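Local coordinates for mandelate racemase/muconate lactonizing enzyme-like protein (Rubrobacter xylanophilus DSM 9941, PDB 2QQ6) that binds magnesium as a member of the enolase superfamily related to mandelate racemase and muconate lactonizing enzyme, and probably acts as a lyase, at residues 114-127 / 332-345. Residues are numbered along the deposited sequence; the frame is centred on the assembly and turned at random.
Sequences LGGAFRRRVRLYAD and VCAAVSNFAVLEWH
With chi1 at 78°, Tyr125 sets CG between its backbone N and carbonyl carbon, which lays the ring across Glu343; in Glu343, CG anti to the backbone N and the extended chain carry the carboxylate out toward the Tyr125 hydroxyl. The planes of the Tyr125 ring and the Glu343 carboxylate differ by 21°. Between strands 121-127 and 342-344 the parallel ladder runs from Leu342 N to Arg123 O (3.0 Å), through Tyr125 N to Leu342 O and Trp344 N to Tyr125 O, to Asp127 N on Trp344 O (3.1 Å). This pairing closes the TIM-type barrel of the enolase superfamily, joining its last strand to its first near the magnesium site of Asp216, Glu242 and Glu268. Tyr125 OH is hydrogen-bonded to Lys169 NZ, and Glu343 OE1 accepts from Asn319 N; an alanine here in place of the tyrosine would probably leave Lys169 without its hydroxyl partner and open a gap beside Glu343. On the other sheet face, Leu124 CD2 lies alongside Leu342 CB at 3.7 Å. Before the strands, Arg119 sends NH1 to Val336 O (2.9 Å) while Phe339 CB sits over its guanidinium face. Phe118 N donates a 2.8 Å hydrogen bond to Ala334 O, at the end of helix 323-334.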
# COMPACT_ATOMS: atom_id res chain seq x y z
N LEU B 114 -6.88 -26.23 0.14
CA LEU B 114 -7.42 -25.19 -0.72
C LEU B 114 -8.50 -25.73 -1.65
O LEU B 114 -8.72 -25.19 -2.74
CB LEU B 114 -6.29 -24.56 -1.54
CG LEU B 114 -5.23 -23.86 -0.67
CD1 LEU B 114 -4.13 -23.28 -1.55
CD2 LEU B 114 -5.89 -22.77 0.16
N GLY B 115 -9.17 -26.79 -1.22
CA GLY B 115 -10.23 -27.37 -2.02
C GLY B 115 -9.86 -28.59 -2.84
O GLY B 115 -10.75 -29.27 -3.35
N GLY B 116 -8.57 -28.87 -2.97
CA GLY B 116 -8.17 -30.04 -3.74
C GLY B 116 -7.42 -29.69 -5.01
O GLY B 116 -7.26 -28.51 -5.34
N ALA B 117 -6.98 -30.71 -5.73
CA ALA B 117 -6.20 -30.49 -6.94
C ALA B 117 -6.89 -30.88 -8.22
O ALA B 117 -7.58 -31.90 -8.29
CB ALA B 117 -4.87 -31.23 -6.83
N PHE B 118 -6.71 -30.04 -9.24
CA PHE B 118 -7.28 -30.27 -10.57
C PHE B 118 -6.17 -30.92 -11.39
O PHE B 118 -6.43 -31.74 -12.27
CB PHE B 118 -7.72 -28.95 -11.21
CG PHE B 118 -8.97 -28.38 -10.63
CD1 PHE B 118 -8.96 -27.77 -9.38
CD2 PHE B 118 -10.18 -28.48 -11.31
CE1 PHE B 118 -10.14 -27.28 -8.82
CE2 PHE B 118 -11.37 -27.98 -10.75
CZ PHE B 118 -11.34 -27.39 -9.51
N ARG B 119 -4.94 -30.52 -11.09
CA ARG B 119 -3.75 -31.05 -11.77
C ARG B 119 -2.67 -31.20 -10.71
O ARG B 119 -2.62 -30.42 -9.75
CB ARG B 119 -3.29 -30.09 -12.87
CG ARG B 119 -2.76 -28.75 -12.34
CD ARG B 119 -2.53 -27.76 -13.47
NE ARG B 119 -3.77 -27.54 -14.22
CZ ARG B 119 -4.85 -26.95 -13.71
NH1 ARG B 119 -4.85 -26.51 -12.46
NH2 ARG B 119 -5.93 -26.81 -14.46
N ARG B 120 -1.81 -32.21 -10.88
CA ARG B 120 -0.75 -32.47 -9.91
C ARG B 120 0.59 -31.82 -10.25
O ARG B 120 1.40 -31.56 -9.36
CB ARG B 120 -0.57 -33.97 -9.73
CG ARG B 120 -0.12 -34.36 -8.32
CD ARG B 120 -1.29 -34.36 -7.33
NE ARG B 120 -1.52 -35.71 -6.80
CZ ARG B 120 -2.64 -36.09 -6.18
NH1 ARG B 120 -3.64 -35.22 -6.02
NH2 ARG B 120 -2.78 -37.34 -5.72
N ARG B 121 0.85 -31.58 -11.53
CA ARG B 121 2.10 -30.94 -11.93
C ARG B 121 1.79 -29.68 -12.73
O ARG B 121 1.01 -29.72 -13.69
CB ARG B 121 2.96 -31.89 -12.75
CG ARG B 121 2.54 -32.09 -14.19
CD ARG B 121 3.58 -32.95 -14.89
NE ARG B 121 3.69 -32.66 -16.32
CZ ARG B 121 4.81 -32.85 -17.02
NH1 ARG B 121 5.88 -33.33 -16.41
NH2 ARG B 121 4.85 -32.56 -18.31
N VAL B 122 2.43 -28.58 -12.32
CA VAL B 122 2.23 -27.28 -12.94
C VAL B 122 3.35 -26.76 -13.84
O VAL B 122 4.54 -26.80 -13.51
CB VAL B 122 1.91 -26.20 -11.87
CG1 VAL B 122 1.26 -26.86 -10.66
CG2 VAL B 122 3.17 -25.42 -11.47
N ARG B 123 2.93 -26.26 -14.99
CA ARG B 123 3.83 -25.73 -16.00
C ARG B 123 4.30 -24.31 -15.69
O ARG B 123 3.53 -23.47 -15.22
CB ARG B 123 3.11 -25.78 -17.34
CG ARG B 123 3.80 -25.11 -18.47
CD ARG B 123 2.81 -25.00 -19.58
NE ARG B 123 3.33 -24.22 -20.69
CZ ARG B 123 2.58 -23.77 -21.68
NH1 ARG B 123 1.28 -24.03 -21.70
NH2 ARG B 123 3.13 -23.06 -22.66
N LEU B 124 5.57 -24.06 -15.98
CA LEU B 124 6.18 -22.76 -15.74
C LEU B 124 6.52 -22.05 -17.04
O LEU B 124 6.36 -22.62 -18.12
CB LEU B 124 7.47 -22.92 -14.96
CG LEU B 124 7.42 -23.66 -13.64
CD1 LEU B 124 8.82 -24.07 -13.27
CD2 LEU B 124 6.78 -22.79 -12.58
N TYR B 125 6.98 -20.81 -16.90
CA TYR B 125 7.44 -20.00 -18.03
C TYR B 125 8.74 -19.33 -17.56
O TYR B 125 8.89 -18.99 -16.37
CB TYR B 125 6.37 -18.99 -18.51
CG TYR B 125 6.13 -17.71 -17.72
CD1 TYR B 125 7.01 -16.63 -17.83
CD2 TYR B 125 4.97 -17.53 -16.96
CE1 TYR B 125 6.73 -15.40 -17.22
CE2 TYR B 125 4.68 -16.30 -16.35
CZ TYR B 125 5.57 -15.24 -16.49
OH TYR B 125 5.29 -14.01 -15.94
N ALA B 126 9.69 -19.19 -18.47
CA ALA B 126 10.99 -18.61 -18.12
C ALA B 126 11.18 -17.16 -18.54
O ALA B 126 11.07 -16.81 -19.72
CB ALA B 126 12.11 -19.48 -18.68
N ASP B 127 11.47 -16.31 -17.56
CA ASP B 127 11.72 -14.90 -17.82
C ASP B 127 13.15 -14.84 -18.36
O ASP B 127 14.09 -15.28 -17.69
CB ASP B 127 11.57 -14.10 -16.52
CG ASP B 127 11.60 -12.60 -16.75
OD1 ASP B 127 12.68 -12.06 -17.09
OD2 ASP B 127 10.53 -11.97 -16.60
N VAL B 332 -1.54 -23.34 -5.27
CA VAL B 332 -2.70 -22.56 -5.70
C VAL B 332 -2.96 -22.85 -7.18
O VAL B 332 -4.11 -23.02 -7.59
CB VAL B 332 -2.46 -21.05 -5.48
CG1 VAL B 332 -3.59 -20.23 -6.10
CG2 VAL B 332 -2.36 -20.76 -3.99
N CYS B 333 -1.88 -22.93 -7.96
CA CYS B 333 -2.00 -23.24 -9.38
C CYS B 333 -2.73 -24.57 -9.58
O CYS B 333 -3.38 -24.79 -10.60
CB CYS B 333 -0.63 -23.34 -10.04
SG CYS B 333 0.29 -21.81 -10.08
N ALA B 334 -2.61 -25.45 -8.60
CA ALA B 334 -3.23 -26.76 -8.67
C ALA B 334 -4.70 -26.77 -8.32
O ALA B 334 -5.48 -27.50 -8.93
CB ALA B 334 -2.49 -27.71 -7.75
N ALA B 335 -5.07 -25.95 -7.34
CA ALA B 335 -6.44 -25.85 -6.85
C ALA B 335 -7.42 -25.00 -7.67
O ALA B 335 -8.53 -24.73 -7.22
CB ALA B 335 -6.41 -25.33 -5.41
N VAL B 336 -7.02 -24.58 -8.86
CA VAL B 336 -7.89 -23.76 -9.68
C VAL B 336 -7.95 -24.25 -11.11
O VAL B 336 -6.92 -24.61 -11.69
CB VAL B 336 -7.43 -22.30 -9.65
CG1 VAL B 336 -7.55 -21.75 -8.24
CG2 VAL B 336 -6.00 -22.19 -10.14
N SER B 337 -9.15 -24.27 -11.68
CA SER B 337 -9.35 -24.76 -13.04
C SER B 337 -8.76 -23.88 -14.14
O SER B 337 -8.39 -24.37 -15.20
CB SER B 337 -10.84 -24.95 -13.32
OG SER B 337 -11.43 -23.78 -13.87
N ASN B 338 -8.69 -22.57 -13.89
CA ASN B 338 -8.18 -21.65 -14.89
C ASN B 338 -6.69 -21.36 -14.82
O ASN B 338 -6.25 -20.29 -15.23
CB ASN B 338 -8.96 -20.33 -14.85
CG ASN B 338 -9.06 -19.74 -13.46
OD1 ASN B 338 -9.26 -18.53 -13.31
ND2 ASN B 338 -8.94 -20.58 -12.43
N PHE B 339 -5.90 -22.31 -14.32
CA PHE B 339 -4.47 -22.08 -14.26
C PHE B 339 -3.90 -22.19 -15.65
O PHE B 339 -4.32 -23.04 -16.44
CB PHE B 339 -3.77 -23.09 -13.36
CG PHE B 339 -2.28 -23.06 -13.50
CD1 PHE B 339 -1.56 -21.94 -13.08
CD2 PHE B 339 -1.60 -24.09 -14.13
CE1 PHE B 339 -0.19 -21.85 -13.30
CE2 PHE B 339 -0.23 -24.00 -14.35
CZ PHE B 339 0.47 -22.87 -13.94
N ALA B 340 -2.92 -21.34 -15.94
CA ALA B 340 -2.25 -21.33 -17.24
C ALA B 340 -0.75 -21.61 -17.10
O ALA B 340 -0.30 -22.70 -17.41
CB ALA B 340 -2.49 -19.99 -17.91
N VAL B 341 0.02 -20.62 -16.64
CA VAL B 341 1.45 -20.79 -16.44
C VAL B 341 1.99 -19.97 -15.29
O VAL B 341 1.59 -18.82 -15.09
CB VAL B 341 2.31 -20.41 -17.68
CG1 VAL B 341 2.79 -21.68 -18.39
CG2 VAL B 341 1.52 -19.52 -18.61
N LEU B 342 2.91 -20.57 -14.55
CA LEU B 342 3.53 -19.90 -13.42
C LEU B 342 4.90 -19.39 -13.88
O LEU B 342 5.57 -20.01 -14.71
CB LEU B 342 3.66 -20.88 -12.24
CG LEU B 342 4.41 -20.42 -10.99
CD1 LEU B 342 3.86 -19.11 -10.50
CD2 LEU B 342 4.29 -21.47 -9.92
N GLU B 343 5.31 -18.25 -13.34
CA GLU B 343 6.58 -17.65 -13.71
C GLU B 343 7.76 -18.14 -12.90
O GLU B 343 7.64 -18.43 -11.71
CB GLU B 343 6.50 -16.13 -13.59
CG GLU B 343 7.87 -15.47 -13.51
CD GLU B 343 7.80 -13.96 -13.58
OE1 GLU B 343 6.80 -13.38 -13.11
OE2 GLU B 343 8.76 -13.34 -14.10
N TRP B 344 8.90 -18.23 -13.58
CA TRP B 344 10.15 -18.60 -12.95
C TRP B 344 11.05 -17.47 -13.42
O TRP B 344 11.11 -17.17 -14.62
CB TRP B 344 10.66 -19.96 -13.44
CG TRP B 344 11.94 -20.37 -12.74
CD1 TRP B 344 12.17 -20.39 -11.39
CD2 TRP B 344 13.16 -20.80 -13.36
NE1 TRP B 344 13.46 -20.79 -11.13
CE2 TRP B 344 14.09 -21.06 -12.32
CE3 TRP B 344 13.56 -21.00 -14.69
CZ2 TRP B 344 15.39 -21.50 -12.58
CZ3 TRP B 344 14.86 -21.44 -14.94
CH2 TRP B 344 15.76 -21.68 -13.89
N HIS B 345 11.74 -16.83 -12.48
CA HIS B 345 12.59 -15.70 -12.79
C HIS B 345 14.03 -15.98 -12.34
O HIS B 345 14.80 -15.05 -12.09
CB HIS B 345 12.01 -14.47 -12.07
CG HIS B 345 12.52 -13.15 -12.56
ND1 HIS B 345 13.81 -12.72 -12.35
CD2 HIS B 345 11.89 -12.14 -13.21
CE1 HIS B 345 13.96 -11.51 -12.85
NE2 HIS B 345 12.80 -11.13 -13.38